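Local coordinates for transcriptional regulator (Streptococcus dysgalactiae, PDB 4YV9), which acts as a pheromone receptor in quorum sensing, probably binding short SHP peptides through its helical repeat domain and DNA through its helix-turn-helix domain, at residues B[8-13]-B[35-40]; B[21-26]-B[49-54]; B[140-145]-B[178-183]. All coordinates share one frame; numbering follows the deposited sequence.

Contact 1. Residues B[8-13]-B[35-40]. With SO4 (sulfate ion), chain M.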
loop_
_atom_site.group_PDB
_atom_site.type_symbol
_atom_site.label_atom_id
_atom_site.label_comp_id
_atom_site.label_asym_id
_atom_site.label_seq_id
_atom_site.Cartn_x
_atom_site.Cartn_y
_atom_site.Cartn_z
ATOM N N THR B 8 -15.551 -14.410 12.934
ATOM C CA THR B 8 -14.284 -13.725 12.761
ATOM C C THR B 8 -14.097 -12.669 13.847
ATOM O O THR B 8 -13.016 -12.543 14.417
ATOM C CB THR B 8 -14.190 -13.096 11.379
ATOM O OG1 THR B 8 -14.350 -14.123 10.388
ATOM C CG2 THR B 8 -12.841 -12.418 11.205
ATOM N N LEU B 9 -15.150 -11.917 14.154
ATOM C CA LEU B 9 -15.090 -10.985 15.281
ATOM C C LEU B 9 -14.666 -11.683 16.577
ATOM O O LEU B 9 -13.778 -11.219 17.296
ATOM C CB LEU B 9 -16.442 -10.296 15.505
ATOM C CG LEU B 9 -16.414 -9.391 16.744
ATOM C CD1 LEU B 9 -15.405 -8.263 16.537
ATOM C CD2 LEU B 9 -17.789 -8.828 17.075
ATOM N N ARG B 10 -15.319 -12.795 16.875
ATOM C CA ARG B 10 -14.996 -13.581 18.060
ATOM C C ARG B 10 -13.521 -13.957 18.095
ATOM O O ARG B 10 -12.865 -13.804 19.117
ATOM C CB ARG B 10 -15.853 -14.847 18.106
ATOM C CG ARG B 10 -15.501 -15.821 19.219
ATOM C CD ARG B 10 -16.408 -17.053 19.138
ATOM N NE ARG B 10 -15.809 -18.238 19.750
ATOM C CZ ARG B 10 -16.409 -19.424 19.840
ATOM N NH1 ARG B 10 -17.634 -19.593 19.356
ATOM N NH2 ARG B 10 -15.783 -20.447 20.412
ATOM N N ARG B 11 -13.022 -14.474 16.974
ATOM C CA ARG B 11 -11.633 -14.895 16.875
ATOM C C ARG B 11 -10.679 -13.727 17.098
ATOM O O ARG B 11 -9.699 -13.838 17.825
ATOM C CB ARG B 11 -11.364 -15.526 15.510
ATOM C CG ARG B 11 -9.929 -15.996 15.314
ATOM C CD ARG B 11 -9.761 -16.772 14.012
ATOM N NE ARG B 11 -10.032 -15.952 12.834
ATOM C CZ ARG B 11 -9.129 -15.183 12.233
ATOM N NH1 ARG B 11 -7.886 -15.121 12.701
ATOM N NH2 ARG B 11 -9.469 -14.472 11.166
ATOM N N LEU B 12 -10.958 -12.607 16.458
ATOM C CA LEU B 12 -10.065 -11.461 16.583
ATOM C C LEU B 12 -10.095 -10.889 18.006
ATOM O O LEU B 12 -9.059 -10.556 18.581
ATOM C CB LEU B 12 -10.435 -10.400 15.551
ATOM C CG LEU B 12 -10.148 -10.809 14.107
ATOM C CD1 LEU B 12 -10.835 -9.869 13.144
ATOM C CD2 LEU B 12 -8.657 -10.818 13.845
ATOM N N ARG B 13 -11.288 -10.810 18.581
ATOM C CA ARG B 13 -11.460 -10.307 19.943
ATOM C C ARG B 13 -10.792 -11.183 21.005
ATOM O O ARG B 13 -10.047 -10.684 21.845
ATOM C CB ARG B 13 -12.946 -10.170 20.282
ATOM C CG ARG B 13 -13.181 -9.863 21.750
ATOM C CD ARG B 13 -14.658 -9.981 22.179
ATOM N NE ARG B 13 -15.222 -11.323 22.017
ATOM C CZ ARG B 13 -15.068 -12.324 22.882
ATOM N NH1 ARG B 13 -14.348 -12.152 23.987
ATOM N NH2 ARG B 13 -15.633 -13.504 22.639
ATOM N N ARG B 35 -24.653 -12.881 20.739
ATOM C CA ARG B 35 -25.568 -13.472 19.770
ATOM C C ARG B 35 -25.012 -13.255 18.359
ATOM O O ARG B 35 -25.121 -14.133 17.511
ATOM C CB ARG B 35 -26.984 -12.913 19.920
ATOM C CG ARG B 35 -27.718 -13.527 21.123
ATOM C CD ARG B 35 -29.206 -13.176 21.208
ATOM N NE ARG B 35 -29.968 -13.593 20.030
ATOM C CZ ARG B 35 -30.735 -14.684 19.950
ATOM N NH1 ARG B 35 -30.867 -15.513 20.981
ATOM N NH2 ARG B 35 -31.382 -14.945 18.824
ATOM N N PHE B 36 -24.380 -12.109 18.132
ATOM C CA PHE B 36 -23.716 -11.866 16.851
ATOM C C PHE B 36 -22.539 -12.817 16.604
ATOM O O PHE B 36 -22.406 -13.379 15.513
ATOM C CB PHE B 36 -23.222 -10.421 16.748
ATOM C CG PHE B 36 -22.378 -10.170 15.535
ATOM C CD1 PHE B 36 -22.862 -10.477 14.267
ATOM C CD2 PHE B 36 -21.100 -9.657 15.656
ATOM C CE1 PHE B 36 -22.075 -10.265 13.136
ATOM C CE2 PHE B 36 -20.310 -9.435 14.533
ATOM C CZ PHE B 36 -20.796 -9.737 13.275
ATOM N N GLU B 37 -21.671 -12.987 17.596
ATOM C CA GLU B 37 -20.516 -13.867 17.416
ATOM C C GLU B 37 -20.947 -15.297 17.135
ATOM O O GLU B 37 -20.284 -16.018 16.393
ATOM C CB GLU B 37 -19.610 -13.834 18.635
ATOM C CG GLU B 37 -18.917 -12.510 18.808
ATOM C CD GLU B 37 -17.887 -12.532 19.914
ATOM O OE1 GLU B 37 -17.910 -13.477 20.728
ATOM O OE2 GLU B 37 -17.071 -11.586 19.980
ATOM N N ARG B 38 -22.066 -15.696 17.731
ATOM C CA ARG B 38 -22.585 -17.047 17.547
ATOM C C ARG B 38 -23.428 -17.206 16.274
ATOM O O ARG B 38 -23.817 -18.317 15.918
ATOM C CB ARG B 38 -23.402 -17.461 18.774
ATOM C CG ARG B 38 -22.562 -17.660 20.027
ATOM C CD ARG B 38 -23.295 -18.505 21.052
ATOM N NE ARG B 38 -24.454 -17.805 21.588
ATOM C CZ ARG B 38 -24.379 -16.895 22.552
ATOM N NH1 ARG B 38 -23.198 -16.592 23.074
ATOM N NH2 ARG B 38 -25.477 -16.293 22.997
ATOM N N GLY B 39 -23.712 -16.099 15.596
ATOM C CA GLY B 39 -24.493 -16.141 14.371
ATOM C C GLY B 39 -25.993 -16.281 14.579
ATOM O O GLY B 39 -26.727 -16.594 13.640
ATOM N N GLU B 40 -26.455 -16.064 15.808
ATOM C CA GLU B 40 -27.892 -16.143 16.097
ATOM C C GLU B 40 -28.583 -14.851 15.685
ATOM O O GLU B 40 -29.747 -14.847 15.311
ATOM C CB GLU B 40 -28.151 -16.394 17.584
ATOM C CG GLU B 40 -27.573 -17.675 18.144
ATOM C CD GLU B 40 -27.573 -17.671 19.661
ATOM O OE1 GLU B 40 -27.491 -16.573 20.248
ATOM O OE2 GLU B 40 -27.669 -18.757 20.271
HETATM S S SO4 M . -14.354 -15.224 25.851
HETATM O O1 SO4 M . -15.099 -15.224 24.595
HETATM O O2 SO4 M . -12.987 -15.696 25.634
HETATM O O3 SO4 M . -14.297 -13.866 26.396
HETATM O O4 SO4 M . -15.026 -16.104 26.801
#
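A buried salt bridge between Arg13 and Glu37, with an apolar contact beside it, fastens helix 6-15 to the end of helix 30-37 in the N-terminal DNA-binding domain. Arg13 takes the carboxylate side-on, through NE and one terminal nitrogen, one to each oxygen. Arg13 NE reaches Glu37 OE2 at 2.8 Å, nearly straight at 164°, and Arg13 NH2 reaches Glu37 OE1 at 3.0 Å. Both oxygens use their syn lone pairs, and the two planes lie only 18° apart. The bend in the arginine chain at chi3 (62°) turns this edge of the guanidinium toward the glutamate. The carboxylate also rests against helix 6-15, with Glu37 CD 3.6 Å from Arg10 CB, while the guanidinium of Arg10 leads away. On the apolar side, Leu9 CD2 meets the edge of the Phe36 ring at CE2 (3.6 Å).

At the adjoining edge, between NH1 and NH2, the Arg13 guanidinium meets a sulfate, probably from the crystallisation liquor and also held by Gln14, with NH2 2.7 Å from O1 and NH1 3.0 Å from O3. Bonds from NE, NH2 and NH1 to Glu37 and the Val18 carbonyl hold the guanidinium in one orientation without the sulfate. Gly39, with positive phi, closes helix 30-37 in a Schellman motif. Such a bridge from the first helix to the probable recognition helix is characteristic of lambda-repressor-type helix-turn-helix domains, as in 434 repressor.

Contact 2. Residues B[21-26]-B[49-54]; sequences SSLADE and LNLLDK
Asp25 and Lys54 meet through a single carboxylate oxygen, Asp25 OD2, which receives the lysine ammonium in a salt bridge. The modelled separation of Asp25 OD2 and Lys54 NZ is implausibly short, so its exact length is doubtful. Asn50 ND2 donates to Asp25 OD2 at 3.0 Å. This bond is well formed, with an angle of 155° at the hydrogen. It arrives on the syn side of OD2, lies in the amide plane, and leaves the amide and carboxylate nearly coplanar, 19° apart.

Beside this polar group the aliphatic part of Lys54 runs past Leu23 in the opposite direction, with Leu23 CD2 3.6 Å from Lys54 CB. Leu51 CD2 packs more loosely on Leu23 CB, at 4.0 Å. The lysine chain is extended beyond CG, which carries NZ from helix 45-54 across to the loop after helix 20-23. There Lys54 NZ makes a weak bond to the Leu23 carbonyl and donates to a water 2.8 Å from NZ; that water in turn donates to the carbonyls of Ser22 and Ala24.

Farther out, Asp25 OD1 accepts the backbone N-H groups of His27 and Leu28, which fix the turn of the carboxylate, whose CG sits between the backbone N and the carbonyl carbon (chi1 57°). Ile33 of helix 30-37 touches both Leu23 and Leu51. With a cation, an amide and two backbone N-H groups around it, the Asp25 carboxylate is probably held in its charged form; the Asn50 bond, the lysine and the Leu23-Leu51 packing together join the loop after helix 20-23 to helix 45-54.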
loop_
_atom_site.group_PDB
_atom_site.type_symbol
_atom_site.label_atom_id
_atom_site.label_comp_id
_atom_site.label_asym_id
_atom_site.label_seq_id
_atom_site.Cartn_x
_atom_site.Cartn_y
_atom_site.Cartn_z
ATOM N N SER B 21 -17.657 -7.918 27.621
ATOM C CA SER B 21 -18.090 -6.843 28.504
ATOM C C SER B 21 -17.449 -5.485 28.168
ATOM O O SER B 21 -18.128 -4.448 28.133
ATOM C CB SER B 21 -17.789 -7.226 29.955
ATOM O OG SER B 21 -18.193 -6.197 30.831
ATOM N N SER B 22 -16.149 -5.497 27.876
ATOM C CA SER B 22 -15.410 -4.255 27.614
ATOM C C SER B 22 -15.815 -3.613 26.291
ATOM O O SER B 22 -15.598 -2.424 26.078
ATOM C CB SER B 22 -13.900 -4.517 27.621
ATOM O OG SER B 22 -13.500 -5.213 26.455
ATOM N N LEU B 23 -16.431 -4.404 25.411
ATOM C CA LEU B 23 -16.900 -3.901 24.133
ATOM C C LEU B 23 -18.324 -3.357 24.163
ATOM O O LEU B 23 -18.727 -2.612 23.262
ATOM C CB LEU B 23 -16.835 -5.013 23.088
ATOM C CG LEU B 23 -15.406 -5.435 22.760
ATOM C CD1 LEU B 23 -15.433 -6.514 21.685
ATOM C CD2 LEU B 23 -14.680 -4.225 22.295
ATOM N N ALA B 24 -19.103 -3.793 25.152
ATOM C CA ALA B 24 -20.491 -3.372 25.277
ATOM C C ALA B 24 -20.605 -1.893 25.625
ATOM O O ALA B 24 -19.799 -1.369 26.384
ATOM C CB ALA B 24 -21.224 -4.223 26.355
ATOM N N ASP B 25 -21.625 -1.238 25.085
ATOM C CA ASP B 25 -21.948 0.136 25.454
ATOM C C ASP B 25 -23.420 0.384 25.190
ATOM O O ASP B 25 -24.190 -0.566 25.044
ATOM C CB ASP B 25 -21.065 1.152 24.699
ATOM C CG ASP B 25 -21.153 1.015 23.183
ATOM O OD1 ASP B 25 -22.158 0.470 22.669
ATOM O OD2 ASP B 25 -20.221 1.497 22.499
ATOM N N GLU B 26 -23.815 1.656 25.128
ATOM C CA GLU B 26 -25.195 2.025 24.832
ATOM C C GLU B 26 -25.681 1.562 23.456
ATOM O O GLU B 26 -26.880 1.548 23.198
ATOM C CB GLU B 26 -25.365 3.544 24.937
ATOM C CG GLU B 26 -24.408 4.328 24.050
ATOM C CD GLU B 26 -24.629 5.831 24.121
ATOM O OE1 GLU B 26 -25.754 6.263 24.471
ATOM O OE2 GLU B 26 -23.671 6.581 23.828
ATOM N N LEU B 49 -18.607 -1.686 13.099
ATOM C CA LEU B 49 -17.471 -0.757 13.001
ATOM C C LEU B 49 -17.065 -0.176 14.344
ATOM O O LEU B 49 -15.880 0.034 14.591
ATOM C CB LEU B 49 -17.779 0.384 12.040
ATOM C CG LEU B 49 -17.197 0.229 10.631
ATOM C CD1 LEU B 49 -17.690 -1.036 9.968
ATOM C CD2 LEU B 49 -17.546 1.427 9.785
ATOM N N ASN B 50 -18.056 0.104 15.185
ATOM C CA ASN B 50 -17.830 0.576 16.554
ATOM C C ASN B 50 -17.041 -0.450 17.370
ATOM O O ASN B 50 -16.097 -0.101 18.078
ATOM C CB ASN B 50 -19.184 0.877 17.225
ATOM C CG ASN B 50 -19.048 1.518 18.619
ATOM O OD1 ASN B 50 -18.211 2.384 18.845
ATOM N ND2 ASN B 50 -19.900 1.090 19.549
ATOM N N LEU B 51 -17.443 -1.717 17.270
ATOM C CA LEU B 51 -16.735 -2.815 17.933
ATOM C C LEU B 51 -15.301 -2.924 17.455
ATOM O O LEU B 51 -14.365 -3.055 18.251
ATOM C CB LEU B 51 -17.440 -4.152 17.684
ATOM C CG LEU B 51 -18.846 -4.345 18.213
ATOM C CD1 LEU B 51 -19.437 -5.680 17.703
ATOM C CD2 LEU B 51 -18.825 -4.307 19.733
ATOM N N LEU B 52 -15.136 -2.908 16.139
ATOM C CA LEU B 52 -13.820 -2.987 15.525
ATOM C C LEU B 52 -12.900 -1.843 15.955
ATOM O O LEU B 52 -11.717 -2.045 16.231
ATOM C CB LEU B 52 -13.965 -2.979 14.009
ATOM C CG LEU B 52 -14.606 -4.251 13.453
ATOM C CD1 LEU B 52 -14.612 -4.218 11.927
ATOM C CD2 LEU B 52 -13.837 -5.456 13.972
ATOM N N ASP B 53 -13.448 -0.637 15.972
ATOM C CA ASP B 53 -12.686 0.524 16.399
ATOM C C ASP B 53 -12.175 0.340 17.841
ATOM O O ASP B 53 -11.034 0.693 18.150
ATOM C CB ASP B 53 -13.542 1.788 16.267
ATOM C CG ASP B 53 -12.821 3.035 16.736
ATOM O OD1 ASP B 53 -11.650 3.223 16.378
ATOM O OD2 ASP B 53 -13.433 3.837 17.480
ATOM N N LYS B 54 -13.008 -0.214 18.708
ATOM C CA LYS B 54 -12.590 -0.524 20.080
ATOM C C LYS B 54 -11.439 -1.533 20.107
ATOM O O LYS B 54 -10.565 -1.466 20.980
ATOM C CB LYS B 54 -13.779 -1.039 20.895
ATOM C CG LYS B 54 -14.807 0.089 21.166
ATOM C CD LYS B 54 -16.045 -0.387 21.900
ATOM C CE LYS B 54 -16.634 0.850 22.631
ATOM N NZ LYS B 54 -18.042 0.727 22.994
HETATM O O HOH W 1 -17.147 -0.286 25.424
#

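Contact 3. Residues B[140-145]-B[178-183]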
loop_
_atom_site.group_PDB
_atom_site.type_symbol
_atom_site.label_atom_id
_atom_site.label_comp_id
_atom_site.label_asym_id
_atom_site.label_seq_id
_atom_site.Cartn_x
_atom_site.Cartn_y
_atom_site.Cartn_z
ATOM N N TRP B 140 -11.565 9.089 -9.062
ATOM C CA TRP B 140 -11.009 7.899 -9.658
ATOM C C TRP B 140 -10.658 6.917 -8.558
ATOM O O TRP B 140 -9.966 7.262 -7.601
ATOM C CB TRP B 140 -9.785 8.263 -10.480
ATOM C CG TRP B 140 -10.088 8.907 -11.789
ATOM C CD1 TRP B 140 -10.835 10.015 -12.008
ATOM C CD2 TRP B 140 -9.610 8.482 -13.068
ATOM N NE1 TRP B 140 -10.862 10.309 -13.344
ATOM C CE2 TRP B 140 -10.116 9.378 -14.022
ATOM C CE3 TRP B 140 -8.809 7.417 -13.497
ATOM C CZ2 TRP B 140 -9.850 9.255 -15.387
ATOM C CZ3 TRP B 140 -8.536 7.294 -14.851
ATOM C CH2 TRP B 140 -9.060 8.210 -15.782
ATOM N N GLY B 141 -11.161 5.696 -8.679
ATOM C CA GLY B 141 -10.842 4.658 -7.720
ATOM C C GLY B 141 -10.010 3.613 -8.426
ATOM O O GLY B 141 -9.624 3.802 -9.575
ATOM N N TYR B 142 -9.725 2.520 -7.728
ATOM C CA TYR B 142 -8.989 1.396 -8.308
ATOM C C TYR B 142 -9.555 0.963 -9.672
ATOM O O TYR B 142 -8.805 0.750 -10.631
ATOM C CB TYR B 142 -9.023 0.230 -7.318
ATOM C CG TYR B 142 -8.180 -0.957 -7.684
ATOM C CD1 TYR B 142 -6.804 -0.924 -7.529
ATOM C CD2 TYR B 142 -8.767 -2.136 -8.144
ATOM C CE1 TYR B 142 -6.013 -2.037 -7.862
ATOM C CE2 TYR B 142 -7.998 -3.243 -8.464
ATOM C CZ TYR B 142 -6.622 -3.189 -8.322
ATOM O OH TYR B 142 -5.854 -4.291 -8.636
ATOM N N TYR B 143 -10.879 0.849 -9.748
ATOM C CA TYR B 143 -11.585 0.460 -10.985
ATOM C C TYR B 143 -11.200 1.318 -12.188
ATOM O O TYR B 143 -10.763 0.802 -13.229
ATOM C CB TYR B 143 -13.100 0.547 -10.751
ATOM C CG TYR B 143 -14.017 0.036 -11.859
ATOM C CD1 TYR B 143 -13.995 -1.299 -12.241
ATOM C CD2 TYR B 143 -14.964 0.874 -12.451
ATOM C CE1 TYR B 143 -14.867 -1.782 -13.190
ATOM C CE2 TYR B 143 -15.844 0.397 -13.410
ATOM C CZ TYR B 143 -15.781 -0.936 -13.777
ATOM O OH TYR B 143 -16.640 -1.447 -14.724
ATOM N N GLU B 144 -11.361 2.629 -12.046
ATOM C CA GLU B 144 -11.109 3.537 -13.159
ATOM C C GLU B 144 -9.634 3.558 -13.522
ATOM O O GLU B 144 -9.283 3.620 -14.703
ATOM C CB GLU B 144 -11.601 4.955 -12.826
ATOM C CG GLU B 144 -13.118 5.099 -12.786
ATOM C CD GLU B 144 -13.753 4.573 -11.488
ATOM O OE1 GLU B 144 -13.072 4.523 -10.439
ATOM O OE2 GLU B 144 -14.940 4.196 -11.528
ATOM N N ILE B 145 -8.772 3.486 -12.511
ATOM C CA ILE B 145 -7.331 3.500 -12.722
ATOM C C ILE B 145 -6.885 2.243 -13.478
ATOM O O ILE B 145 -6.094 2.320 -14.419
ATOM C CB ILE B 145 -6.560 3.603 -11.365
ATOM C CG1 ILE B 145 -6.876 4.923 -10.654
ATOM C CG2 ILE B 145 -5.051 3.480 -11.584
ATOM C CD1 ILE B 145 -6.463 4.899 -9.171
ATOM N N LYS B 178 -1.712 3.665 0.333
ATOM C CA LYS B 178 -1.291 4.420 -0.834
ATOM C C LYS B 178 -1.329 3.593 -2.105
ATOM O O LYS B 178 -0.664 3.913 -3.091
ATOM C CB LYS B 178 0.092 4.995 -0.590
ATOM C CG LYS B 178 0.000 6.130 0.433
ATOM C CD LYS B 178 1.324 6.436 1.027
ATOM C CE LYS B 178 1.238 7.656 1.912
ATOM N NZ LYS B 178 2.527 7.783 2.607
ATOM N N THR B 179 -2.139 2.542 -2.079
ATOM C CA THR B 179 -2.259 1.658 -3.223
ATOM C C THR B 179 -2.638 2.452 -4.461
ATOM O O THR B 179 -1.957 2.357 -5.475
ATOM C CB THR B 179 -3.289 0.552 -2.965
ATOM O OG1 THR B 179 -2.865 -0.214 -1.832
ATOM C CG2 THR B 179 -3.387 -0.366 -4.164
ATOM N N ASN B 180 -3.692 3.261 -4.382
ATOM C CA ASN B 180 -4.093 4.003 -5.579
ATOM C C ASN B 180 -3.084 5.078 -5.983
ATOM O O ASN B 180 -2.941 5.376 -7.160
ATOM C CB ASN B 180 -5.466 4.645 -5.407
ATOM C CG ASN B 180 -6.573 3.623 -5.394
ATOM O OD1 ASN B 180 -6.329 2.438 -5.645
ATOM N ND2 ASN B 180 -7.793 4.060 -5.075
ATOM N N LYS B 181 -2.399 5.660 -5.009
ATOM C CA LYS B 181 -1.418 6.703 -5.299
ATOM C C LYS B 181 -0.227 6.118 -6.057
ATOM O O LYS B 181 0.289 6.706 -7.018
ATOM C CB LYS B 181 -0.963 7.372 -3.996
ATOM C CG LYS B 181 0.010 8.510 -4.210
ATOM C CD LYS B 181 0.453 9.117 -2.895
ATOM C CE LYS B 181 1.376 10.311 -3.128
ATOM N NZ LYS B 181 1.686 11.044 -1.852
ATOM N N THR B 182 0.213 4.946 -5.626
ATOM C CA THR B 182 1.320 4.291 -6.307
ATOM C C THR B 182 0.928 3.944 -7.753
ATOM O O THR B 182 1.700 4.192 -8.696
ATOM C CB THR B 182 1.768 3.051 -5.508
ATOM O OG1 THR B 182 2.362 3.499 -4.282
ATOM C CG2 THR B 182 2.803 2.252 -6.263
ATOM N N LEU B 183 -0.279 3.427 -7.939
ATOM C CA LEU B 183 -0.768 3.150 -9.291
ATOM C C LEU B 183 -0.839 4.427 -10.131
ATOM O O LEU B 183 -0.364 4.445 -11.269
ATOM C CB LEU B 183 -2.143 2.465 -9.260
ATOM C CG LEU B 183 -2.152 0.992 -8.839
ATOM C CD1 LEU B 183 -3.548 0.508 -8.504
ATOM C CD2 LEU B 183 -1.563 0.142 -9.943
#
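Asn180 lies across Tyr142 at about a right angle, its amide plane only 18° from the tyrosine ring plane, and OD1 comes to the ring edge near its plane. The oxygen, Asn180 OD1, is 3.9 Å from both Tyr142 CB and Tyr142 CD1, a van der Waals approach. At the other end of the amide, Asn180 ND2 stands 3.6 Å from Tyr142 N without a hydrogen bond between them. Both nitrogens instead donate to OE2 of Glu61 of the second subunit, and ND2 also has a weak bond to the Ala172 carbonyl. One carboxylate oxygen from the partner chain thus joins the starts of two helices.

Leu183, one turn on from Asn180, reaches the same tyrosine obliquely: its CD1 is 3.6 Å from Tyr142 CE1. With Tyr142 CG anti to the backbone N (chi1 -173°), the ring turns its CD1-CE1 side to Leu183, and it also packs on Phe73, Phe74 and Leu77 of helix 72-85. These are helices 142-151 and 179-197 of the C-terminal domain, whose family belongs to the TPR clan of helical repeats. The bound peptide touches Tyr142 and Leu183, so the pair takes part in lining its site.

Ile145 splits its two branches between the partners. Ile145 CD1 lies 3.9 Å from Asn180 CB, and Ile145 CG2 3.9 Å from Leu183 CB, each crossing obliquely. Ahead of the helix, Gly141 at the N-cap position gives its N-H to Glu144 OE1 at 2.9 Å, met on the anti side and somewhat out of the carboxylate plane; the other oxygen, OE2, pairs with Lys16 of the second subunit.

Starting at the N terminus, helix 6-15 enters contact 1, and the chain passes through helix 20-23 of contact 2 before helix 30-37 closes contact 1. Helix 45-54 then closes contact 2, so the two loops cross within the helix-turn-helix domain. They also touch directly: Leu9 packs on Leu51 and Leu52, and Arg13 on Leu23, which joins all four segments into one small domain. Contact 3 follows in series, its loop running from helix 142-151 to helix 179-197 in the C-terminal domain, with its centre about 32 Å from that of contact 2. All three reach the second subunit.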